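Local coordinates for nudix Hydrolase, RenU (Mycolicibacterium smegmatis, PDB 6UUF), which is a Nudix-family hydrolase that uses magnesium and probably cleaves the pyrophosphate link of a nucleotide, perhaps of NADH, at residues A[6-11]-A[16-21]; A[54-59]-A[144-149]; A[63-66]-A[72-75]; A[95-98]-A[104-107]. The protein carries 3 engineered substitutions. All blocks are in the same frame, centred on the assembly; numbering follows the deposited sequence.

Contact 2 is the core member of the set: buried and apolar, it brings helix 144-158 against strand 54-60. The others lie nearer the surface. Contacts 1 and 4 are both antiparallel hairpins with backbone ladders, but contact 1 adds a stack of aromatic and arginine side chains, whereas the cross-strand side chains of contact 4 add little. These two touch each other, their centres about 10 Å apart. Contact 3 is a hydrogen-bonded salt bridge that holds the loop after strand 54-60 to helix 67-79, so strand 54-60 of contact 2 runs on into the loop and helix of contact 3. Contacts 2 and 4 reach the same mixed sheet.

Contact 1. Residues A[6-11]-A[16-21]; sequences DGWVMS and RFWGRH
Trp8-Met10 and Arg16-Trp18 form a small antiparallel beta hairpin near the N-terminus, the segment axes running at 150° to each other. Val9 and Phe17 are its hydrogen-bonded pair, with Val9 N to Phe17 O and Phe17 N to Val9 O both 2.7 Å. Trp8-Trp18 and Met10-Arg16 are non-hydrogen-bonded pairs on either side of it. Beyond the ladder, Gly19 N gives a further bond to Gly7 O, and at the backbone angles of Gly19 a CB would collide with the preceding carbonyl O.

On the face carrying Trp8, Met10, Arg16 and Trp18, the Trp8 indole is gripped from both sides. Trp18 presents its edge in a T-shaped stack, six-membered centroids 4.8 Å apart and planes at 81°, with CE3 over the middle of the Trp8 ring system. Against the opposite face, Arg16 CD rests 3.3 Å from the centroid of the six-membered ring. A first torsion of 67° places Arg16 CG between the backbone N and the carbonyl carbon, and the bend at chi3 then carries CZ over the five-membered ring, 4.6 Å from its centroid, in a cation-pi contact. The guanidinium meets the indole by its edge. Trp18 is itself covered by Gly7, whose CA makes a CH-pi contact over the six-membered ring, while Met10 CE touches Arg16 CB.

Phe17 and Val9 occupy the other face, where the Phe17 ring also meets that of Trp105. Ser11 OG bonds to Ala15 N, and Ser11 CB meets the edge of the Phe17 ring at CE1, 3.7 Å away.

Contact 2. Residues A[54-59]-A[144-149]; sequences WALPGG and PGFAAS
This is a buried, apolar helix-on-strand contact close to the centre of the chain, in which Phe146 from the first turn of helix 144-158 inserts against the Trp54 carbonyl, Ala55 and Leu56, where strand 54-60 is interrupted. The side chain starts toward the strand with CG anti to its backbone nitrogen (chi1 -176°), which sends the ring out from the helix and across Leu56 at about a right angle. Leu56 is met along one side of the ring: its CG is 3.7 Å from Phe146 CE1, and its CD2 3.8 Å from Phe146 CZ. The other side of the ring leans on backbone, with Phe146 CD2 3.9 Å from Trp54 O and also near Ala55 CA. Ala55 CB and Phe146 CB complete the seam more loosely, at 4.4 Å. An alanine at Phe146 would take away the whole ring, and the likely result is a gap beside Leu56. Leu56 also packs on Leu41 of the adjacent strand 37-44 and on Thr109 of strand 104-113, and the Phe146 ring meets that of Trp150 one turn on. A C-terminal helix laid over the central mixed sheet belongs to the alpha/beta/alpha sandwich of the Nudix fold.

Contact 3. Residues A[63-66]-A[72-75]; sequences SHET and VRAA. Engineered in segment 72-75: Ala74 (natural residue Glu).
Glu65 and Arg73 are joined by a two-pronged salt bridge within the loop-helix-loop Nudix motif, here the loop after strand 54-60 and helix 67-79. The guanidinium approaches side-on: Arg73 NH2 bonds Glu65 OE1 at 2.6 Å, and Arg73 NE bonds Glu65 OE2 at 2.7 Å. Both bonds are nearly straight, at 169° and 172°, and each oxygen uses its syn lone pair. Two bonds to two separate oxygens, with the planes only 12° apart, hold both groups against rotation. Arg73 reaches this position through a bend at chi3, which turns NE and NH2 toward the loop.

Each partner has a second bond: Glu65 OE1 accepts from Asp62 N within the loop, and Arg73 NH2 gives to Ala60 O, tying the helix to the end of strand 54-60. A glutamine in place of Glu65 would probably leave the charge of Arg73 without its mate and one of its two nitrogens poorly matched, allowing the loop to shift from the helix. The backbone of Glu65 is held too, its O accepting from Arg61 NE, while Thr66 caps the start of the helix.

Around the ion pair, Glu65 CG lies over one face of the neighbouring His64 ring, toward its rim. One residue past Arg73 is the engineered Ala74, a glutamate in the natural protein. Its CB packs against the strand below the helix, 3.4 Å from Gly58 C.

Contact 4. Residues A[95-98]-A[104-107]; sequences AEVA and QWTY
Ala95 opens the pairing with Tyr107, an antiparallel hydrogen-bonded pair. Its two bonds differ: Tyr107 N to Ala95 O is 2.9 Å, whereas Ala95 N to Tyr107 O is 3.3 Å and bent to 137° at the hydrogen. Their CB atoms meet at 3.9 Å, but the Tyr107 ring leads away from the partner strand. Glu96 follows on the other face, in a non-hydrogen-bonded pair with Thr106. Their side chains lie alongside each other, pointing the same way, with Glu96 CG 4.1 Å from Thr106 CG2. The extended Gln104 chain, its CG anti to the backbone N, crosses beside Glu96 and brings NE2 to 3.8 Å from Glu96 CG, a contact rather than a bond. At Val97 the ladder resumes, with Val97 N to Trp105 O at 2.8 Å and Trp105 N to Val97 O at 3.1 Å. Val97 CG2 approaches the Trp105 ring obliquely, while Trp105 NE1 bonds to Trp18 O of the N-terminal hairpin. Ala98 turns to the face of Glu96, and its backbone bonds with that of Glu12. Thr106 bonds to the Ala23 backbone of strand 23-31, joining this beta hairpin to the mixed sheet of the Nudix fold.

Contact 1. Residues A[6-11]-A[16-21]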
loop_
_atom_site.group_PDB
_atom_site.type_symbol
_atom_site.label_atom_id
_atom_site.label_comp_id
_atom_site.label_asym_id
_atom_site.label_seq_id
_atom_site.Cartn_x
_atom_site.Cartn_y
_atom_site.Cartn_z
ATOM N N ASP A 6 8.214 6.313 15.192
ATOM C CA ASP A 6 7.794 6.033 16.589
ATOM C C ASP A 6 6.977 7.082 17.366
ATOM O O ASP A 6 7.461 7.639 18.349
ATOM C CB ASP A 6 9.011 5.590 17.447
ATOM C CG ASP A 6 9.452 4.155 17.157
ATOM O OD1 ASP A 6 10.270 3.949 16.228
ATOM O OD2 ASP A 6 8.973 3.233 17.862
ATOM N N GLY A 7 5.725 7.305 16.966
ATOM C CA GLY A 7 4.819 8.080 17.800
ATOM C C GLY A 7 3.502 8.417 17.171
ATOM O O GLY A 7 3.231 8.096 16.040
ATOM N N TRP A 8 2.676 9.082 17.939
ATOM C CA TRP A 8 1.302 9.340 17.567
ATOM C C TRP A 8 1.194 10.705 16.996
ATOM O O TRP A 8 1.905 11.612 17.401
ATOM C CB TRP A 8 0.385 9.266 18.804
ATOM C CG TRP A 8 0.388 7.937 19.452
ATOM C CD1 TRP A 8 0.988 7.587 20.635
ATOM C CD2 TRP A 8 -0.229 6.763 18.952
ATOM N NE1 TRP A 8 0.770 6.247 20.893
ATOM C CE2 TRP A 8 0.016 5.728 19.874
ATOM C CE3 TRP A 8 -0.981 6.487 17.811
ATOM C CZ2 TRP A 8 -0.445 4.444 19.683
ATOM C CZ3 TRP A 8 -1.437 5.202 17.612
ATOM C CH2 TRP A 8 -1.172 4.195 18.539
ATOM N N VAL A 9 0.288 10.848 16.054
ATOM C CA VAL A 9 -0.274 12.150 15.726
ATOM C C VAL A 9 -1.747 12.152 16.138
ATOM O O VAL A 9 -2.497 11.202 15.819
ATOM C CB VAL A 9 -0.126 12.413 14.236
ATOM C CG1 VAL A 9 -0.782 13.752 13.829
ATOM C CG2 VAL A 9 1.361 12.351 13.870
ATOM N N MET A 10 -2.163 13.182 16.858
ATOM C CA MET A 10 -3.578 13.352 17.229
ATOM C C MET A 10 -4.323 14.262 16.245
ATOM O O MET A 10 -3.939 15.400 16.059
ATOM C CB MET A 10 -3.699 13.972 18.634
ATOM C CG MET A 10 -5.161 14.103 19.123
ATOM S SD MET A 10 -6.033 12.557 19.425
ATOM C CE MET A 10 -4.722 11.625 20.245
ATOM N N SER A 11 -5.419 13.788 15.678
ATOM C CA SER A 11 -6.211 14.633 14.765
ATOM C C SER A 11 -6.973 15.753 15.457
ATOM O O SER A 11 -7.217 15.708 16.671
ATOM C CB SER A 11 -7.227 13.799 13.978
ATOM O OG SER A 11 -8.311 13.329 14.772
ATOM N N ARG A 16 -6.130 9.225 17.292
ATOM C CA ARG A 16 -4.675 9.183 17.160
ATOM C C ARG A 16 -4.341 8.349 15.953
ATOM O O ARG A 16 -5.057 7.427 15.690
ATOM C CB ARG A 16 -3.996 8.624 18.409
ATOM C CG ARG A 16 -4.250 7.171 18.693
ATOM C CD ARG A 16 -3.503 6.792 19.965
ATOM N NE ARG A 16 -4.117 7.274 21.206
ATOM C CZ ARG A 16 -3.518 7.224 22.395
ATOM N NH1 ARG A 16 -2.269 6.777 22.514
ATOM N NH2 ARG A 16 -4.151 7.635 23.475
ATOM N N PHE A 17 -3.237 8.688 15.272
ATOM C CA PHE A 17 -2.707 7.991 14.113
ATOM C C PHE A 17 -1.266 7.657 14.383
ATOM O O PHE A 17 -0.519 8.512 14.868
ATOM C CB PHE A 17 -2.731 8.920 12.937
ATOM C CG PHE A 17 -4.105 9.245 12.460
ATOM C CD1 PHE A 17 -4.901 10.185 13.129
ATOM C CD2 PHE A 17 -4.633 8.596 11.361
ATOM C CE1 PHE A 17 -6.210 10.450 12.717
ATOM C CE2 PHE A 17 -5.928 8.894 10.920
ATOM C CZ PHE A 17 -6.730 9.807 11.617
ATOM N N TRP A 18 -0.853 6.451 14.037
ATOM C CA TRP A 18 0.502 6.047 14.246
ATOM C C TRP A 18 1.474 6.548 13.178
ATOM O O TRP A 18 1.250 6.359 11.970
ATOM C CB TRP A 18 0.612 4.549 14.271
ATOM C CG TRP A 18 2.000 4.178 14.591
ATOM C CD1 TRP A 18 2.934 3.694 13.738
ATOM C CD2 TRP A 18 2.633 4.327 15.852
ATOM N NE1 TRP A 18 4.107 3.496 14.399
ATOM C CE2 TRP A 18 3.959 3.888 15.701
ATOM C CE3 TRP A 18 2.206 4.788 17.100
ATOM C CZ2 TRP A 18 4.855 3.854 16.753
ATOM C CZ3 TRP A 18 3.084 4.794 18.130
ATOM C CH2 TRP A 18 4.413 4.325 17.960
ATOM N N GLY A 19 2.572 7.149 13.629
ATOM C CA GLY A 19 3.677 7.475 12.740
ATOM C C GLY A 19 3.728 8.953 12.426
ATOM O O GLY A 19 2.946 9.490 11.620
ATOM N N ARG A 20 4.667 9.616 13.068
ATOM C CA ARG A 20 4.832 11.044 12.906
ATOM C C ARG A 20 4.979 11.544 11.482
ATOM O O ARG A 20 4.511 12.631 11.151
ATOM C CB ARG A 20 6.004 11.491 13.756
ATOM C CG ARG A 20 5.599 11.467 15.220
ATOM C CD ARG A 20 6.419 12.371 16.089
ATOM N NE ARG A 20 5.676 12.713 17.304
ATOM C CZ ARG A 20 4.994 13.843 17.531
ATOM N NH1 ARG A 20 4.387 13.980 18.703
ATOM N NH2 ARG A 20 4.922 14.844 16.647
ATOM N N HIS A 21 5.601 10.751 10.636
ATOM C CA HIS A 21 5.818 11.120 9.231
ATOM C C HIS A 21 4.803 10.448 8.305
ATOM O O HIS A 21 5.045 10.340 7.095
ATOM C CB HIS A 21 7.236 10.672 8.823
ATOM C CG HIS A 21 8.317 11.128 9.759
ATOM N ND1 HIS A 21 8.541 12.459 10.036
ATOM C CD2 HIS A 21 9.264 10.436 10.436
ATOM C CE1 HIS A 21 9.567 12.566 10.865
ATOM N NE2 HIS A 21 10.028 11.355 11.111
#

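Contact 2. Residues A[54-59]-A[144-149]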
loop_
_atom_site.group_PDB
_atom_site.type_symbol
_atom_site.label_atom_id
_atom_site.label_comp_id
_atom_site.label_asym_id
_atom_site.label_seq_id
_atom_site.Cartn_x
_atom_site.Cartn_y
_atom_site.Cartn_z
ATOM N N TRP A 54 -8.389 -6.773 3.616
ATOM C CA TRP A 54 -7.324 -6.709 2.607
ATOM C C TRP A 54 -6.877 -5.277 2.408
ATOM O O TRP A 54 -7.702 -4.363 2.369
ATOM C CB TRP A 54 -7.830 -7.266 1.269
ATOM C CG TRP A 54 -8.146 -8.712 1.299
ATOM C CD1 TRP A 54 -9.322 -9.299 1.705
ATOM C CD2 TRP A 54 -7.262 -9.771 0.964
ATOM N NE1 TRP A 54 -9.218 -10.662 1.601
ATOM C CE2 TRP A 54 -7.967 -10.978 1.146
ATOM C CE3 TRP A 54 -5.936 -9.820 0.520
ATOM C CZ2 TRP A 54 -7.397 -12.224 0.893
ATOM C CZ3 TRP A 54 -5.365 -11.059 0.244
ATOM C CH2 TRP A 54 -6.095 -12.251 0.433
ATOM N N ALA A 55 -5.580 -5.077 2.270
ATOM C CA ALA A 55 -5.043 -3.706 2.019
ATOM C C ALA A 55 -3.690 -3.858 1.377
ATOM O O ALA A 55 -3.354 -4.974 0.944
ATOM C CB ALA A 55 -4.972 -2.901 3.308
ATOM N N LEU A 56 -2.939 -2.759 1.267
ATOM C CA LEU A 56 -1.620 -2.809 0.639
ATOM C C LEU A 56 -0.619 -3.109 1.725
ATOM O O LEU A 56 -0.828 -2.681 2.851
ATOM C CB LEU A 56 -1.297 -1.510 -0.012
ATOM C CG LEU A 56 -2.381 -0.970 -0.964
ATOM C CD1 LEU A 56 -2.009 0.428 -1.413
ATOM C CD2 LEU A 56 -2.566 -1.884 -2.161
ATOM N N PRO A 57 0.466 -3.839 1.397
ATOM C CA PRO A 57 1.574 -3.912 2.343
ATOM C C PRO A 57 2.162 -2.524 2.496
ATOM O O PRO A 57 2.336 -1.811 1.488
ATOM C CB PRO A 57 2.599 -4.820 1.673
ATOM C CG PRO A 57 2.096 -5.106 0.309
ATOM C CD PRO A 57 0.846 -4.319 0.068
ATOM N N GLY A 58 2.339 -2.105 3.738
ATOM C CA GLY A 58 2.788 -0.747 3.996
ATOM C C GLY A 58 3.313 -0.624 5.410
ATOM O O GLY A 58 3.248 -1.552 6.180
ATOM N N GLY A 59 3.815 0.539 5.759
ATOM C CA GLY A 59 4.070 0.778 7.157
ATOM C C GLY A 59 4.389 2.227 7.334
ATOM O O GLY A 59 4.174 3.036 6.425
ATOM N N PRO A 144 -11.142 -0.376 5.383
ATOM C CA PRO A 144 -12.055 0.734 5.019
ATOM C C PRO A 144 -11.380 1.991 4.497
ATOM O O PRO A 144 -12.016 2.729 3.773
ATOM C CB PRO A 144 -12.784 1.060 6.334
ATOM C CG PRO A 144 -12.010 0.372 7.412
ATOM C CD PRO A 144 -11.387 -0.844 6.759
ATOM N N GLY A 145 -10.155 2.279 4.959
ATOM C CA GLY A 145 -9.280 3.339 4.392
ATOM C C GLY A 145 -8.878 3.120 2.940
ATOM O O GLY A 145 -9.024 3.985 2.083
ATOM N N PHE A 146 -8.413 1.916 2.659
ATOM C CA PHE A 146 -8.127 1.512 1.305
ATOM C C PHE A 146 -9.371 1.551 0.402
ATOM O O PHE A 146 -9.336 2.107 -0.673
ATOM C CB PHE A 146 -7.550 0.110 1.333
ATOM C CG PHE A 146 -7.144 -0.377 0.026
ATOM C CD1 PHE A 146 -6.282 0.371 -0.770
ATOM C CD2 PHE A 146 -7.609 -1.596 -0.441
ATOM C CE1 PHE A 146 -5.860 -0.105 -1.993
ATOM C CE2 PHE A 146 -7.188 -2.083 -1.684
ATOM C CZ PHE A 146 -6.321 -1.333 -2.470
ATOM N N ALA A 147 -10.469 0.984 0.861
ATOM C CA ALA A 147 -11.683 0.940 0.040
ATOM C C ALA A 147 -12.170 2.340 -0.317
ATOM O O ALA A 147 -12.702 2.536 -1.384
ATOM C CB ALA A 147 -12.797 0.166 0.735
ATOM N N ALA A 148 -11.969 3.298 0.587
ATOM C CA ALA A 148 -12.381 4.670 0.386
ATOM C C ALA A 148 -11.574 5.302 -0.734
ATOM O O ALA A 148 -12.059 6.212 -1.409
ATOM C CB ALA A 148 -12.181 5.445 1.678
ATOM N N SER A 149 -10.339 4.815 -0.913
ATOM C CA SER A 149 -9.423 5.293 -1.941
ATOM C C SER A 149 -9.406 4.527 -3.222
ATOM O O SER A 149 -8.889 5.034 -4.218
ATOM C CB SER A 149 -7.994 5.276 -1.383
ATOM O OG SER A 149 -7.931 6.249 -0.373
#

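Contact 3. Residues A[63-66]-A[72-75]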
loop_
_atom_site.group_PDB
_atom_site.type_symbol
_atom_site.label_atom_id
_atom_site.label_comp_id
_atom_site.label_asym_id
_atom_site.label_seq_id
_atom_site.Cartn_x
_atom_site.Cartn_y
_atom_site.Cartn_z
ATOM N N SER A 63 12.039 8.956 9.341
ATOM C CA SER A 63 12.519 10.334 9.220
ATOM C C SER A 63 13.402 10.673 8.039
ATOM O O SER A 63 13.403 11.801 7.623
ATOM C CB SER A 63 13.298 10.731 10.471
ATOM O OG SER A 63 12.527 10.474 11.612
ATOM N N HIS A 64 14.127 9.704 7.502
ATOM C CA HIS A 64 15.075 9.971 6.465
ATOM C C HIS A 64 14.603 9.422 5.090
ATOM O O HIS A 64 15.290 9.568 4.099
ATOM C CB HIS A 64 16.389 9.358 6.864
ATOM C CG HIS A 64 16.358 7.881 6.897
ATOM N ND1 HIS A 64 15.754 7.175 7.910
ATOM C CD2 HIS A 64 16.820 6.967 6.022
ATOM C CE1 HIS A 64 15.871 5.884 7.673
ATOM N NE2 HIS A 64 16.512 5.732 6.535
ATOM N N GLU A 65 13.391 8.870 5.052
ATOM C CA GLU A 65 12.889 8.107 3.918
ATOM C C GLU A 65 11.909 8.890 3.110
ATOM O O GLU A 65 11.136 9.666 3.622
ATOM C CB GLU A 65 12.116 6.905 4.397
ATOM C CG GLU A 65 12.966 5.777 4.894
ATOM C CD GLU A 65 12.136 4.591 5.324
ATOM O OE1 GLU A 65 11.015 4.731 5.869
ATOM O OE2 GLU A 65 12.631 3.492 5.158
ATOM N N THR A 66 11.899 8.607 1.822
ATOM C CA THR A 66 10.835 9.086 0.965
ATOM C C THR A 66 9.687 8.111 1.144
ATOM O O THR A 66 9.934 6.951 1.577
ATOM C CB THR A 66 11.295 9.085 -0.484
ATOM O OG1 THR A 66 11.650 7.737 -0.843
ATOM C CG2 THR A 66 12.498 10.061 -0.648
ATOM N N VAL A 72 8.510 0.409 -0.376
ATOM C CA VAL A 72 9.323 -0.664 -0.906
ATOM C C VAL A 72 9.911 -1.465 0.253
ATOM O O VAL A 72 9.858 -2.701 0.221
ATOM C CB VAL A 72 10.384 -0.097 -1.863
ATOM C CG1 VAL A 72 11.383 -1.156 -2.284
ATOM C CG2 VAL A 72 9.694 0.462 -3.083
ATOM N N ARG A 73 10.399 -0.775 1.287
ATOM C CA ARG A 73 10.946 -1.455 2.495
ATOM C C ARG A 73 9.866 -2.296 3.194
ATOM O O ARG A 73 10.145 -3.432 3.605
ATOM C CB ARG A 73 11.620 -0.486 3.487
ATOM C CG ARG A 73 11.724 -1.009 4.938
ATOM C CD ARG A 73 12.323 -0.038 5.981
ATOM N NE ARG A 73 11.584 1.234 6.140
ATOM C CZ ARG A 73 10.457 1.394 6.825
ATOM N NH1 ARG A 73 9.859 0.366 7.438
ATOM N NH2 ARG A 73 9.886 2.585 6.866
ATOM N N ALA A 74 8.654 -1.732 3.328
ATOM C CA ALA A 74 7.525 -2.429 3.900
ATOM C C ALA A 74 7.167 -3.661 3.093
ATOM O O ALA A 74 6.915 -4.695 3.652
ATOM C CB ALA A 74 6.320 -1.511 3.985
ATOM N N ALA A 75 7.147 -3.549 1.773
ATOM C CA ALA A 75 6.877 -4.704 0.910
ATOM C C ALA A 75 7.930 -5.825 1.019
ATOM O O ALA A 75 7.585 -7.024 0.964
ATOM C CB ALA A 75 6.752 -4.253 -0.533
#

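Contact 4. Residues A[95-98]-A[104-107]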
loop_
_atom_site.group_PDB
_atom_site.type_symbol
_atom_site.label_atom_id
_atom_site.label_comp_id
_atom_site.label_asym_id
_atom_site.label_seq_id
_atom_site.Cartn_x
_atom_site.Cartn_y
_atom_site.Cartn_z
ATOM N N ALA A 95 -4.774 9.738 1.784
ATOM C CA ALA A 95 -5.386 10.163 3.036
ATOM C C ALA A 95 -4.547 11.264 3.685
ATOM O O ALA A 95 -3.321 11.193 3.705
ATOM C CB ALA A 95 -5.558 8.984 3.984
ATOM N N GLU A 96 -5.237 12.262 4.214
ATOM C CA GLU A 96 -4.636 13.470 4.727
ATOM C C GLU A 96 -5.456 13.941 5.924
ATOM O O GLU A 96 -6.687 14.144 5.807
ATOM C CB GLU A 96 -4.694 14.513 3.628
ATOM C CG GLU A 96 -3.887 15.750 3.885
ATOM C CD GLU A 96 -3.894 16.653 2.667
ATOM O OE1 GLU A 96 -5.006 17.001 2.188
ATOM O OE2 GLU A 96 -2.792 16.999 2.182
ATOM N N VAL A 97 -4.795 14.102 7.067
ATOM C CA VAL A 97 -5.513 14.426 8.296
ATOM C C VAL A 97 -4.860 15.611 8.920
ATOM O O VAL A 97 -3.650 15.601 9.123
ATOM C CB VAL A 97 -5.544 13.262 9.311
ATOM C CG1 VAL A 97 -6.248 13.673 10.578
ATOM C CG2 VAL A 97 -6.308 12.088 8.729
ATOM N N ALA A 98 -5.678 16.628 9.198
ATOM C CA ALA A 98 -5.284 17.760 10.003
ATOM C C ALA A 98 -5.051 17.264 11.437
ATOM O O ALA A 98 -5.993 16.811 12.082
ATOM C CB ALA A 98 -6.366 18.836 9.977
ATOM N N GLN A 104 0.491 17.075 10.764
ATOM C CA GLN A 104 -0.220 16.388 9.706
ATOM C C GLN A 104 0.058 14.895 9.729
ATOM O O GLN A 104 1.107 14.425 10.209
ATOM C CB GLN A 104 0.209 16.944 8.358
ATOM C CG GLN A 104 -0.774 16.626 7.252
ATOM C CD GLN A 104 -0.658 17.602 6.111
ATOM O OE1 GLN A 104 0.420 17.767 5.555
ATOM N NE2 GLN A 104 -1.758 18.269 5.766
ATOM N N TRP A 105 -0.903 14.149 9.226
ATOM C CA TRP A 105 -0.699 12.751 9.005
ATOM C C TRP A 105 -1.185 12.453 7.605
ATOM O O TRP A 105 -2.265 12.872 7.213
ATOM C CB TRP A 105 -1.494 11.930 10.013
ATOM C CG TRP A 105 -1.098 10.531 10.006
ATOM C CD1 TRP A 105 -0.074 9.974 10.707
ATOM C CD2 TRP A 105 -1.660 9.497 9.225
ATOM N NE1 TRP A 105 -0.007 8.626 10.467
ATOM C CE2 TRP A 105 -0.975 8.308 9.551
ATOM C CE3 TRP A 105 -2.719 9.439 8.320
ATOM C CZ2 TRP A 105 -1.287 7.100 8.982
ATOM C CZ3 TRP A 105 -3.027 8.248 7.756
ATOM C CH2 TRP A 105 -2.304 7.076 8.087
ATOM N N THR A 106 -0.404 11.684 6.866
ATOM C CA THR A 106 -0.863 11.234 5.564
ATOM C C THR A 106 -0.551 9.775 5.361
ATOM O O THR A 106 0.370 9.182 5.996
ATOM C CB THR A 106 -0.130 12.016 4.459
ATOM O OG1 THR A 106 1.271 11.850 4.669
ATOM C CG2 THR A 106 -0.469 13.477 4.489
ATOM N N TYR A 107 -1.298 9.215 4.423
ATOM C CA TYR A 107 -1.023 7.926 3.855
ATOM C C TYR A 107 -0.764 8.154 2.375
ATOM O O TYR A 107 -1.639 8.741 1.673
ATOM C CB TYR A 107 -2.233 6.973 3.985
ATOM C CG TYR A 107 -1.906 5.558 3.565
ATOM C CD1 TYR A 107 -1.897 5.180 2.228
ATOM C CD2 TYR A 107 -1.623 4.582 4.509
ATOM C CE1 TYR A 107 -1.569 3.899 1.842
ATOM C CE2 TYR A 107 -1.350 3.270 4.135
ATOM C CZ TYR A 107 -1.307 2.945 2.807
ATOM O OH TYR A 107 -1.009 1.661 2.467
#